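Local coordinates for putative metal resistance protein (Proteus mirabilis, PDB 6C29) that forms the tandem immunoglobulin-fold N-terminal periplasmic domain of ScsB, a probable protein-disulfide reductase, and primes the disulfide isomerase activity of ScsC, at residues L167-Q172 with K225-V230; G220-K225 with D242-G247. All blocks are in the same frame, centred on the assembly; numbering follows the deposited sequence.

Contact 1: residues L167-Q172 with K225-V230; sequences LTLSLQ and KALSFV
The first side-chain torsions of Leu169 and Phe229 aim the two groups at each other across the beta sandwich of the second immunoglobulin-fold domain in the periplasmic pair. Phe229 holds CG between its own N and carbonyl carbon (chi1 62°), and Leu169 turns CG opposite its carbonyl carbon (chi1 -47°). The leucine then lays CD1 over one face of the ring, offset toward the rim: a CH-pi contact with CD1 4.3 Å from the centroid of the Phe229 ring. Leu169 CD2 lies 3.7 Å from Leu227 CD2, the two side chains running antiparallel alongside one another. The two methyls of Leu169 thus serve different partners, and Leu227 CG sits at the edge of the same Phe229 ring. Further along, Leu171 approaches that ring obliquely, both its methyls meeting the CE1-CZ side, with CD2 3.7 Å from Phe229 CZ. At the other end Leu167 CD2 reaches Leu227 CD1 at 4.1 Å. Alternate residues of each strand do the touching, as expected of sandwich packing, and all five are buried and apolar. The short strand axes pass 11.1 Å apart with 60° between their directions. Strand 166-173, hydrogen-bonded between 155-163 and 204-213 in the four-stranded sheet, here faces strand 226-233 of the three-stranded sheet, where Phe229 also packs on Val240 of strand 236-243.

Contact 2: residues G220-K225 with D242-G247; sequences GDITGK and DTIGQG
The Thr223-Gly224 and Ile244-Gly245 peptides, two flat groups, meet through a bond from Gly224 N to Ile244 O (2.8 Å). In return, Ile244 N donates to Lys225 O at 2.9 Å, so both backbone polar atoms of Ile244 are gripped by the facing loop. Two residues, Gly224 and Lys225, thus stand opposite one, Ile244: a G1 beta bulge, with Gly224 also the third residue of the type II beta turn from Ile222 to Lys225. The other segment has a type II turn of its own, Thr243 to Gln246, with Gly245 third. Another flat group, the Asp221 carboxylate, braces the loop: OD1 takes Thr223 OG1 on its syn lone pair and Thr223 N from above the plane, the latter closing an Asx turn. On the inward side, the buried Ile222 and Ile244 cross with CD1 against CD1 at 3.6 Å; a chi1 of 56° swings Ile222 CG1 into this layer. Ile244 CG1 lies 3.4 Å from Lys225 O, and Thr243 CG2 rests 3.6 Å from Gly224 O. The loop between strands 204-213 and 226-233 is thus tied to the chain leaving strand 236-243. Tyr193 of strand 191-201 touches both isoleucines, as does Tyr162 of strand 155-163, where Ser160 OG accepts from Gly245 N.

How the contacts relate
Contacts 1 and 2 lie about 9 Å apart, centre to centre, and share Lys225, where the loop enters strand 226-233. Leu227 faces the sandwich core in contact 1, while its backbone O lies 2.8 Å from Asp242 N, a probable hydrogen bond that carries the antiparallel pairing on toward the bulge of contact 2. The apolar layers also merge, for Leu167 CD1 packs 3.8 Å from Ile244 CG2. Contact 1 therefore joins the two sheets through their interior, whereas contact 2 lies at one end of the sandwich, joining the loop before strand 226-233 to the chain after strand 236-243. Both are packing and pairing within the second immunoglobulin-like domain of the tandem pair.

Contact 1: residues L167-Q172 with K225-V230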
# COMPACT_ATOMS: atom_id res chain seq x y z
N LEU A 167 5.81 20.97 3.65
CA LEU A 167 6.94 20.05 3.59
C LEU A 167 7.62 20.16 2.26
O LEU A 167 6.95 20.11 1.22
CB LEU A 167 6.46 18.63 3.82
CG LEU A 167 7.45 17.47 3.65
CD1 LEU A 167 8.46 17.49 4.74
CD2 LEU A 167 6.68 16.13 3.65
N THR A 168 8.94 20.33 2.27
CA THR A 168 9.73 20.34 1.04
C THR A 168 10.74 19.22 1.07
O THR A 168 11.41 19.02 2.08
CB THR A 168 10.46 21.67 0.83
OG1 THR A 168 9.50 22.73 0.73
CG2 THR A 168 11.30 21.62 -0.45
N LEU A 169 10.87 18.50 -0.05
CA LEU A 169 11.85 17.44 -0.23
C LEU A 169 12.78 17.74 -1.38
O LEU A 169 12.37 18.34 -2.38
CB LEU A 169 11.18 16.09 -0.53
CG LEU A 169 10.00 15.61 0.28
CD1 LEU A 169 9.51 14.23 -0.22
CD2 LEU A 169 10.34 15.57 1.73
N SER A 170 14.01 17.27 -1.24
CA SER A 170 14.98 17.32 -2.31
C SER A 170 15.54 15.92 -2.47
O SER A 170 16.07 15.36 -1.51
CB SER A 170 16.07 18.34 -2.00
OG SER A 170 17.20 18.14 -2.82
N LEU A 171 15.37 15.35 -3.66
CA LEU A 171 15.72 13.96 -3.93
C LEU A 171 16.68 13.88 -5.09
O LEU A 171 16.40 14.40 -6.17
CB LEU A 171 14.46 13.13 -4.24
CG LEU A 171 13.34 13.24 -3.21
CD1 LEU A 171 12.12 12.47 -3.66
CD2 LEU A 171 13.79 12.69 -1.87
N GLN A 172 17.79 13.20 -4.89
CA GLN A 172 18.78 13.04 -5.93
C GLN A 172 18.67 11.67 -6.57
O GLN A 172 18.66 10.65 -5.87
CB GLN A 172 20.19 13.21 -5.38
CG GLN A 172 21.24 13.07 -6.47
CD GLN A 172 22.66 13.20 -5.93
OE1 GLN A 172 23.03 12.56 -4.94
NE2 GLN A 172 23.47 14.00 -6.61
N LYS A 225 9.25 14.08 12.83
CA LYS A 225 8.32 12.96 12.58
C LYS A 225 8.80 12.12 11.40
O LYS A 225 9.68 12.54 10.63
CB LYS A 225 6.91 13.49 12.28
CG LYS A 225 6.30 14.37 13.36
CD LYS A 225 5.87 13.68 14.64
CE LYS A 225 5.15 14.73 15.50
NZ LYS A 225 4.46 14.22 16.71
N ALA A 226 8.21 10.94 11.21
CA ALA A 226 8.65 10.03 10.17
C ALA A 226 8.36 10.59 8.79
O ALA A 226 7.26 11.13 8.54
CB ALA A 226 8.00 8.67 10.33
N LEU A 227 9.35 10.50 7.91
CA LEU A 227 9.21 10.80 6.50
C LEU A 227 9.27 9.47 5.76
O LEU A 227 10.33 8.88 5.57
CB LEU A 227 10.30 11.75 6.01
CG LEU A 227 10.28 12.07 4.51
CD1 LEU A 227 8.97 12.71 4.08
CD2 LEU A 227 11.42 12.96 4.16
N SER A 228 8.12 9.03 5.32
CA SER A 228 7.96 7.74 4.64
C SER A 228 7.22 8.01 3.36
O SER A 228 6.16 8.69 3.35
CB SER A 228 7.18 6.75 5.52
OG SER A 228 6.82 5.57 4.81
N PHE A 229 7.76 7.50 2.24
CA PHE A 229 7.13 7.69 0.96
C PHE A 229 7.67 6.67 -0.02
O PHE A 229 8.70 6.05 0.20
CB PHE A 229 7.30 9.13 0.44
CG PHE A 229 8.72 9.55 0.22
CD1 PHE A 229 9.35 9.34 -0.99
CD2 PHE A 229 9.39 10.23 1.21
CE1 PHE A 229 10.65 9.77 -1.20
CE2 PHE A 229 10.70 10.69 1.00
CZ PHE A 229 11.32 10.46 -0.19
N VAL A 230 6.93 6.52 -1.11
CA VAL A 230 7.34 5.77 -2.26
C VAL A 230 7.55 6.76 -3.40
O VAL A 230 6.71 7.60 -3.66
CB VAL A 230 6.29 4.72 -2.63
CG1 VAL A 230 6.59 4.08 -4.00
CG2 VAL A 230 6.19 3.68 -1.49

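Contact 2: residues G220-K225 with D242-G247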
# COMPACT_ATOMS: atom_id res chain seq x y z
N GLY A 220 0.60 21.91 12.86
CA GLY A 220 1.64 22.24 13.81
C GLY A 220 2.98 21.76 13.31
O GLY A 220 3.12 21.36 12.15
N ASP A 221 3.99 21.76 14.18
CA ASP A 221 5.33 21.37 13.77
C ASP A 221 5.45 19.86 13.68
O ASP A 221 5.22 19.15 14.65
CB ASP A 221 6.37 21.90 14.76
CG ASP A 221 7.78 21.90 14.19
OD1 ASP A 221 7.99 21.31 13.11
OD2 ASP A 221 8.68 22.49 14.82
N ILE A 222 5.77 19.37 12.48
CA ILE A 222 6.00 17.94 12.29
C ILE A 222 7.48 17.61 12.08
O ILE A 222 7.82 16.48 11.73
CB ILE A 222 5.21 17.40 11.09
CG1 ILE A 222 5.55 18.19 9.82
CG2 ILE A 222 3.72 17.43 11.41
CD1 ILE A 222 4.94 17.62 8.53
N THR A 223 8.37 18.59 12.29
CA THR A 223 9.80 18.33 12.22
C THR A 223 10.15 17.20 13.17
O THR A 223 9.65 17.18 14.30
CB THR A 223 10.61 19.60 12.56
OG1 THR A 223 10.36 20.60 11.55
CG2 THR A 223 12.08 19.31 12.57
N GLY A 224 10.97 16.24 12.73
CA GLY A 224 11.34 15.11 13.57
C GLY A 224 10.42 13.90 13.45
O GLY A 224 10.75 12.84 13.95
N LYS A 225 9.25 14.08 12.83
CA LYS A 225 8.32 12.96 12.58
C LYS A 225 8.80 12.12 11.40
O LYS A 225 9.68 12.54 10.63
CB LYS A 225 6.91 13.49 12.28
CG LYS A 225 6.30 14.37 13.36
CD LYS A 225 5.87 13.68 14.64
CE LYS A 225 5.15 14.73 15.50
NZ LYS A 225 4.46 14.22 16.71
N ASP A 242 12.87 8.05 6.25
CA ASP A 242 13.73 9.10 6.71
C ASP A 242 13.00 9.88 7.79
O ASP A 242 12.05 9.38 8.38
CB ASP A 242 14.14 9.96 5.55
CG ASP A 242 15.51 10.60 5.75
OD1 ASP A 242 16.53 9.98 5.36
OD2 ASP A 242 15.58 11.72 6.29
N THR A 243 13.49 11.09 8.09
CA THR A 243 12.93 11.93 9.15
C THR A 243 12.69 13.33 8.60
O THR A 243 13.54 13.84 7.90
CB THR A 243 13.88 12.00 10.35
OG1 THR A 243 14.13 10.67 10.81
CG2 THR A 243 13.32 12.84 11.49
N ILE A 244 11.53 13.91 8.89
CA ILE A 244 11.21 15.28 8.45
C ILE A 244 12.17 16.25 9.06
O ILE A 244 12.26 16.37 10.28
CB ILE A 244 9.79 15.66 8.81
CG1 ILE A 244 8.83 14.70 8.10
CG2 ILE A 244 9.47 17.08 8.41
CD1 ILE A 244 7.35 14.93 8.34
N GLY A 245 12.89 16.95 8.19
CA GLY A 245 13.83 17.96 8.67
C GLY A 245 15.26 17.52 8.54
O GLY A 245 16.19 18.33 8.64
N GLN A 246 15.46 16.23 8.33
CA GLN A 246 16.80 15.72 8.15
C GLN A 246 17.42 16.24 6.86
O GLN A 246 16.86 16.06 5.77
CB GLN A 246 16.78 14.20 8.14
CG GLN A 246 18.14 13.56 8.04
CD GLN A 246 18.82 13.41 9.37
OE1 GLN A 246 19.94 13.88 9.55
NE2 GLN A 246 18.15 12.73 10.30
N GLY A 247 18.58 16.87 6.99
CA GLY A 247 19.27 17.49 5.87
C GLY A 247 18.99 18.97 5.76
O GLY A 247 17.83 19.39 5.58